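Local coordinates for molybdopterin biosynthesis enzyme, MoaB (Thermus thermophilus, PDB 2IS8), which probably acts in molybdenum cofactor biosynthesis, consistent with its MogA/MoaB-type probable molybdopterin-binding domain, at residues B[4-9]-B[38-43]; B[64-69]-B[123-128]. One frame throughout, in Å; residues are numbered along the deposited sequence.

Interactions 1 and 2 are neighbouring parts of one sheet, with centres about 9 Å apart, and strand order 38-43, 4-9, 64-69, 123-128 puts all four segments side by side and parallel. The seam between them includes Gly5, whose O lies 2.8 Å from Leu67 N and whose N lies 2.9 Å from Leu65 O, both probable hydrogen bonds, and Leu7 continues the pairing with Leu67 and Asn69. Interaction 1 contains the outermost strand of this end of the sheet; interaction 2 is buried near the middle of the chain. They meet again through Thr8 and Asn69, hydrogen-bonded at the C-terminal ends of their strands, close to Asp20 and the formic acid beside Tyr40.

Interaction 1: residues B[4-9]-B[38-43]; sequences VGILTV and AAYELV. With FMT (formic acid), chain E.
Strands 4-9 and 38-43 run parallel at 6° in residue-by-residue register, Gly5 beside Ala39 through Val9 beside Val43, joined by backbone hydrogen bonds such as Ile6 N to Ala39 O (2.9 Å). Ile6, Thr8, Tyr40 and Leu42 occupy one face. There the phenol ring of Tyr40 is carried along the strand direction, CD1 reaching Ile6 O at 3.4 Å. Its edge turns to Thr8: Tyr40 CE1 is 3.7 Å from Thr8 OG1, which lies near the ring plane. Leu42 lies alongside Thr8, pointing the same way, and its CD2 rests 3.8 Å from Thr8 CB. The two strands are the beta members of a beta-alpha-beta crossover, connected through helix 21-30, in the alpha/beta fold of the MogA/MoaB family; helix 21-30 packs on Ile6, and its His23 stacks on the Tyr40 ring. Asp20, just ahead of that helix, is hydrogen-bonded to both Thr8 OG1 and Tyr40 OH. Also at the edge of the ring is a formic acid molecule, probably from the crystallisation liquor, with O1 2.7 Å from Tyr40 OH. On the other face Val43 makes the apolar contacts: CG1 stands between its own backbone N and carbonyl carbon (chi1 70°), a crowded position that turns it toward strand 4-9, 3.6 Å from Val9 CG2 and 3.7 Å from Leu7 CD1. The same Leu7 methyl comes within 3.5 Å of Glu41 O, while the Glu41 carboxylate extends off the strand pair and is hydrogen-bonded through OE2 to Trp57 NE1 in helix 47-60.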
loop_
_atom_site.group_PDB
_atom_site.type_symbol
_atom_site.label_atom_id
_atom_site.label_comp_id
_atom_site.label_asym_id
_atom_site.label_seq_id
_atom_site.Cartn_x
_atom_site.Cartn_y
_atom_site.Cartn_z
ATOM N N VAL B 4 13.845 -12.989 -18.087
ATOM C CA VAL B 4 13.586 -13.089 -16.658
ATOM C C VAL B 4 14.710 -13.741 -15.873
ATOM O O VAL B 4 15.350 -14.676 -16.345
ATOM C CB VAL B 4 12.307 -13.914 -16.406
ATOM C CG1 VAL B 4 11.956 -13.933 -14.918
ATOM C CG2 VAL B 4 11.165 -13.344 -17.214
ATOM N N GLY B 5 14.922 -13.245 -14.659
ATOM C CA GLY B 5 15.918 -13.810 -13.770
ATOM C C GLY B 5 15.196 -14.259 -12.509
ATOM O O GLY B 5 14.355 -13.523 -11.984
ATOM N N ILE B 6 15.497 -15.464 -12.034
ATOM C CA ILE B 6 14.871 -15.997 -10.828
ATOM C C ILE B 6 15.938 -16.099 -9.742
ATOM O O ILE B 6 16.907 -16.842 -9.879
ATOM C CB ILE B 6 14.249 -17.396 -11.090
ATOM C CG1 ILE B 6 13.153 -17.276 -12.155
ATOM C CG2 ILE B 6 13.668 -17.973 -9.798
ATOM C CD1 ILE B 6 12.605 -18.604 -12.631
ATOM N N LEU B 7 15.757 -15.334 -8.669
ATOM C CA LEU B 7 16.711 -15.323 -7.567
ATOM C C LEU B 7 16.118 -15.935 -6.305
ATOM O O LEU B 7 15.215 -15.361 -5.697
ATOM C CB LEU B 7 17.146 -13.887 -7.270
ATOM C CG LEU B 7 18.191 -13.708 -6.165
ATOM C CD1 LEU B 7 19.475 -14.417 -6.561
ATOM C CD2 LEU B 7 18.445 -12.230 -5.934
ATOM N N THR B 8 16.628 -17.099 -5.907
ATOM C CA THR B 8 16.139 -17.767 -4.703
ATOM C C THR B 8 16.967 -17.344 -3.492
ATOM O O THR B 8 18.143 -17.696 -3.369
ATOM C CB THR B 8 16.180 -19.297 -4.859
ATOM O OG1 THR B 8 15.280 -19.680 -5.906
ATOM C CG2 THR B 8 15.758 -19.984 -3.562
ATOM N N VAL B 9 16.345 -16.584 -2.597
ATOM C CA VAL B 9 17.044 -16.030 -1.444
ATOM C C VAL B 9 16.903 -16.935 -0.225
ATOM O O VAL B 9 15.792 -17.252 0.200
ATOM C CB VAL B 9 16.522 -14.624 -1.090
ATOM C CG1 VAL B 9 17.337 -14.024 0.045
ATOM C CG2 VAL B 9 16.554 -13.721 -2.314
ATOM N N ALA B 38 16.365 -16.297 -18.389
ATOM C CA ALA B 38 17.746 -16.125 -18.807
ATOM C C ALA B 38 18.751 -16.226 -17.667
ATOM O O ALA B 38 19.955 -16.186 -17.891
ATOM C CB ALA B 38 17.894 -14.783 -19.513
ATOM N N ALA B 39 18.259 -16.350 -16.442
ATOM C CA ALA B 39 19.154 -16.455 -15.300
ATOM C C ALA B 39 18.477 -17.052 -14.091
ATOM O O ALA B 39 17.283 -16.870 -13.879
ATOM C CB ALA B 39 19.715 -15.079 -14.945
ATOM N N TYR B 40 19.263 -17.781 -13.305
ATOM C CA TYR B 40 18.792 -18.397 -12.075
ATOM C C TYR B 40 19.975 -18.510 -11.122
ATOM O O TYR B 40 21.018 -19.060 -11.479
ATOM C CB TYR B 40 18.210 -19.793 -12.339
ATOM C CG TYR B 40 18.099 -20.630 -11.079
ATOM C CD1 TYR B 40 17.327 -20.201 -9.999
ATOM C CD2 TYR B 40 18.821 -21.818 -10.940
ATOM C CE1 TYR B 40 17.282 -20.926 -8.807
ATOM C CE2 TYR B 40 18.780 -22.550 -9.753
ATOM C CZ TYR B 40 18.012 -22.098 -8.691
ATOM O OH TYR B 40 17.991 -22.797 -7.503
ATOM N N GLU B 41 19.819 -17.971 -9.918
ATOM C CA GLU B 41 20.874 -18.036 -8.915
ATOM C C GLU B 41 20.308 -18.187 -7.510
ATOM O O GLU B 41 19.164 -17.807 -7.234
ATOM C CB GLU B 41 21.748 -16.774 -8.957
ATOM C CG GLU B 41 22.775 -16.725 -10.086
ATOM C CD GLU B 41 23.646 -15.475 -10.025
ATOM O OE1 GLU B 41 24.130 -15.145 -8.919
ATOM O OE2 GLU B 41 23.854 -14.823 -11.073
ATOM N N LEU B 42 21.118 -18.772 -6.634
ATOM C CA LEU B 42 20.776 -18.943 -5.229
ATOM C C LEU B 42 21.608 -17.882 -4.524
ATOM O O LEU B 42 22.733 -17.601 -4.940
ATOM C CB LEU B 42 21.215 -20.317 -4.724
ATOM C CG LEU B 42 20.481 -21.584 -5.168
ATOM C CD1 LEU B 42 21.294 -22.817 -4.773
ATOM C CD2 LEU B 42 19.111 -21.617 -4.527
ATOM N N VAL B 43 21.063 -17.284 -3.474
ATOM C CA VAL B 43 21.804 -16.275 -2.734
ATOM C C VAL B 43 21.431 -16.394 -1.264
ATOM O O VAL B 43 20.288 -16.707 -0.934
ATOM C CB VAL B 43 21.479 -14.854 -3.245
ATOM C CG1 VAL B 43 20.058 -14.466 -2.857
ATOM C CG2 VAL B 43 22.485 -13.859 -2.689
HETATM C C FMT E . 18.843 -25.890 -7.792
HETATM O O1 FMT E . 19.340 -25.118 -6.985
HETATM O O2 FMT E . 17.808 -26.514 -7.605
#

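Interaction 2: residues B[64-69]-B[123-128]; sequences DLILTN and TLILNL
Asn127 brings the flat side chain that meets the partner strand: its amide lies beside Thr68, both side chains pointing the same way, and Thr68 OG1 sits 3.2 Å from Asn127 CA. The Asn69 amide extends off strand 123-128 to Thr8, so the other flat groups that meet across the contact are peptides, which bind segment 64-69 to strand 123-128 through five hydrogen bonds. Leu126 N meets Ile66 O almost in line with the carbonyl bond (175°), whereas Leu128 N reaches Thr68 O tilted 34° from the carbonyl plane. On the face shared with Thr68, Ile66 and Ile125 run side by side, Ile125 CG1 lying 4.0 Å from Ile66 CB and CG2 3.8 Å from Ile66 O. Ile66 also crosses Thr123 obliquely, its CD1 3.7 Å from the Thr123 methyl CG2. Replacing Ile125 with an alanine here would probably open a gap beside Ile66, since CG1, CG2 and CD1 would all be gone. Leu65, Leu67, Leu124, Leu126 and Leu128 fill the other face; Leu67 CD2 packs 4.0 Å from Leu126 CB, and helices 93-99 and 146-154 cover parts of this layer. These are central parallel strands of the alpha/beta sheet, and Asn69 leads into the Gly-Gly-Thr-Gly sequence of the family. At that C-terminal end a water gives hydrogen bonds to Thr68 OG1 (2.7 Å) and Leu128 O (2.8 Å). Thr68 OG1 is therefore an acceptor here, and its own proton remains for another partner, so a buried hydroxyl and a backbone carbonyl at the strand ends are both supplied by one solvent molecule.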
loop_
_atom_site.group_PDB
_atom_site.type_symbol
_atom_site.label_atom_id
_atom_site.label_comp_id
_atom_site.label_asym_id
_atom_site.label_seq_id
_atom_site.Cartn_x
_atom_site.Cartn_y
_atom_site.Cartn_z
ATOM N N ASP B 64 14.911 -7.946 -17.946
ATOM C CA ASP B 64 13.666 -7.191 -17.964
ATOM C C ASP B 64 12.865 -7.389 -16.684
ATOM O O ASP B 64 12.266 -6.451 -16.163
ATOM C CB ASP B 64 12.828 -7.616 -19.167
ATOM C CG ASP B 64 13.577 -7.452 -20.476
ATOM O OD1 ASP B 64 14.191 -6.381 -20.663
ATOM O OD2 ASP B 64 13.550 -8.382 -21.313
ATOM N N LEU B 65 12.869 -8.617 -16.184
ATOM C CA LEU B 65 12.127 -8.954 -14.976
ATOM C C LEU B 65 12.981 -9.750 -14.010
ATOM O O LEU B 65 13.686 -10.675 -14.412
ATOM C CB LEU B 65 10.886 -9.786 -15.332
ATOM C CG LEU B 65 10.069 -10.324 -14.150
ATOM C CD1 LEU B 65 9.296 -9.188 -13.490
ATOM C CD2 LEU B 65 9.113 -11.414 -14.627
ATOM N N ILE B 66 12.929 -9.383 -12.737
ATOM C CA ILE B 66 13.651 -10.143 -11.728
ATOM C C ILE B 66 12.635 -10.588 -10.697
ATOM O O ILE B 66 11.968 -9.764 -10.068
ATOM C CB ILE B 66 14.742 -9.325 -11.017
ATOM C CG1 ILE B 66 15.843 -8.954 -12.007
ATOM C CG2 ILE B 66 15.324 -10.140 -9.851
ATOM C CD1 ILE B 66 16.920 -8.046 -11.417
ATOM N N LEU B 67 12.502 -11.900 -10.558
ATOM C CA LEU B 67 11.591 -12.483 -9.595
ATOM C C LEU B 67 12.423 -13.117 -8.496
ATOM O O LEU B 67 13.064 -14.147 -8.710
ATOM C CB LEU B 67 10.719 -13.555 -10.258
ATOM C CG LEU B 67 9.809 -13.095 -11.399
ATOM C CD1 LEU B 67 9.088 -14.299 -12.010
ATOM C CD2 LEU B 67 8.792 -12.085 -10.869
ATOM N N THR B 68 12.452 -12.481 -7.333
ATOM C CA THR B 68 13.176 -13.059 -6.206
ATOM C C THR B 68 12.105 -13.849 -5.473
ATOM O O THR B 68 10.912 -13.572 -5.627
ATOM C CB THR B 68 13.742 -11.991 -5.228
ATOM O OG1 THR B 68 12.667 -11.348 -4.526
ATOM C CG2 THR B 68 14.549 -10.950 -5.974
ATOM N N ASN B 69 12.511 -14.850 -4.703
ATOM C CA ASN B 69 11.552 -15.608 -3.921
ATOM C C ASN B 69 12.173 -15.903 -2.564
ATOM O O ASN B 69 13.349 -16.261 -2.475
ATOM C CB ASN B 69 11.125 -16.905 -4.629
ATOM C CG ASN B 69 12.263 -17.903 -4.793
ATOM O OD1 ASN B 69 12.932 -17.946 -5.831
ATOM N ND2 ASN B 69 12.488 -18.709 -3.764
ATOM N N THR B 123 14.477 -2.410 -15.364
ATOM C CA THR B 123 14.212 -3.741 -14.841
ATOM C C THR B 123 13.118 -3.703 -13.782
ATOM O O THR B 123 13.171 -2.904 -12.850
ATOM C CB THR B 123 15.486 -4.356 -14.211
ATOM O OG1 THR B 123 16.532 -4.387 -15.190
ATOM C CG2 THR B 123 15.214 -5.775 -13.724
ATOM N N LEU B 124 12.112 -4.558 -13.949
ATOM C CA LEU B 124 11.027 -4.656 -12.982
ATOM C C LEU B 124 11.420 -5.763 -12.020
ATOM O O LEU B 124 11.812 -6.845 -12.447
ATOM C CB LEU B 124 9.715 -5.010 -13.688
ATOM C CG LEU B 124 8.457 -5.195 -12.832
ATOM C CD1 LEU B 124 8.095 -3.908 -12.090
ATOM C CD2 LEU B 124 7.321 -5.619 -13.745
ATOM N N ILE B 125 11.322 -5.481 -10.724
ATOM C CA ILE B 125 11.696 -6.441 -9.696
ATOM C C ILE B 125 10.533 -6.711 -8.754
ATOM O O ILE B 125 9.935 -5.775 -8.216
ATOM C CB ILE B 125 12.902 -5.917 -8.868
ATOM C CG1 ILE B 125 14.044 -5.526 -9.811
ATOM C CG2 ILE B 125 13.361 -6.979 -7.877
ATOM C CD1 ILE B 125 15.272 -4.929 -9.109
ATOM N N LEU B 126 10.211 -7.991 -8.568
ATOM C CA LEU B 126 9.137 -8.393 -7.661
ATOM C C LEU B 126 9.647 -9.403 -6.635
ATOM O O LEU B 126 10.356 -10.344 -6.995
ATOM C CB LEU B 126 7.978 -9.042 -8.433
ATOM C CG LEU B 126 6.925 -8.156 -9.112
ATOM C CD1 LEU B 126 7.556 -7.307 -10.187
ATOM C CD2 LEU B 126 5.831 -9.048 -9.691
ATOM N N ASN B 127 9.296 -9.198 -5.368
ATOM C CA ASN B 127 9.679 -10.131 -4.300
ATOM C C ASN B 127 8.513 -11.083 -4.037
ATOM O O ASN B 127 7.501 -10.688 -3.447
ATOM C CB ASN B 127 9.971 -9.424 -2.967
ATOM C CG ASN B 127 11.116 -8.433 -3.041
ATOM O OD1 ASN B 127 12.111 -8.641 -3.742
ATOM N ND2 ASN B 127 10.992 -7.354 -2.276
ATOM N N LEU B 128 8.660 -12.334 -4.463
ATOM C CA LEU B 128 7.642 -13.356 -4.238
ATOM C C LEU B 128 7.956 -14.092 -2.932
ATOM O O LEU B 128 9.102 -14.098 -2.474
ATOM C CB LEU B 128 7.657 -14.377 -5.379
ATOM C CG LEU B 128 7.334 -13.901 -6.796
ATOM C CD1 LEU B 128 7.825 -14.931 -7.797
ATOM C CD2 LEU B 128 5.837 -13.677 -6.933
HETATM O O HOH W 1 11.443 -12.556 -2.433
#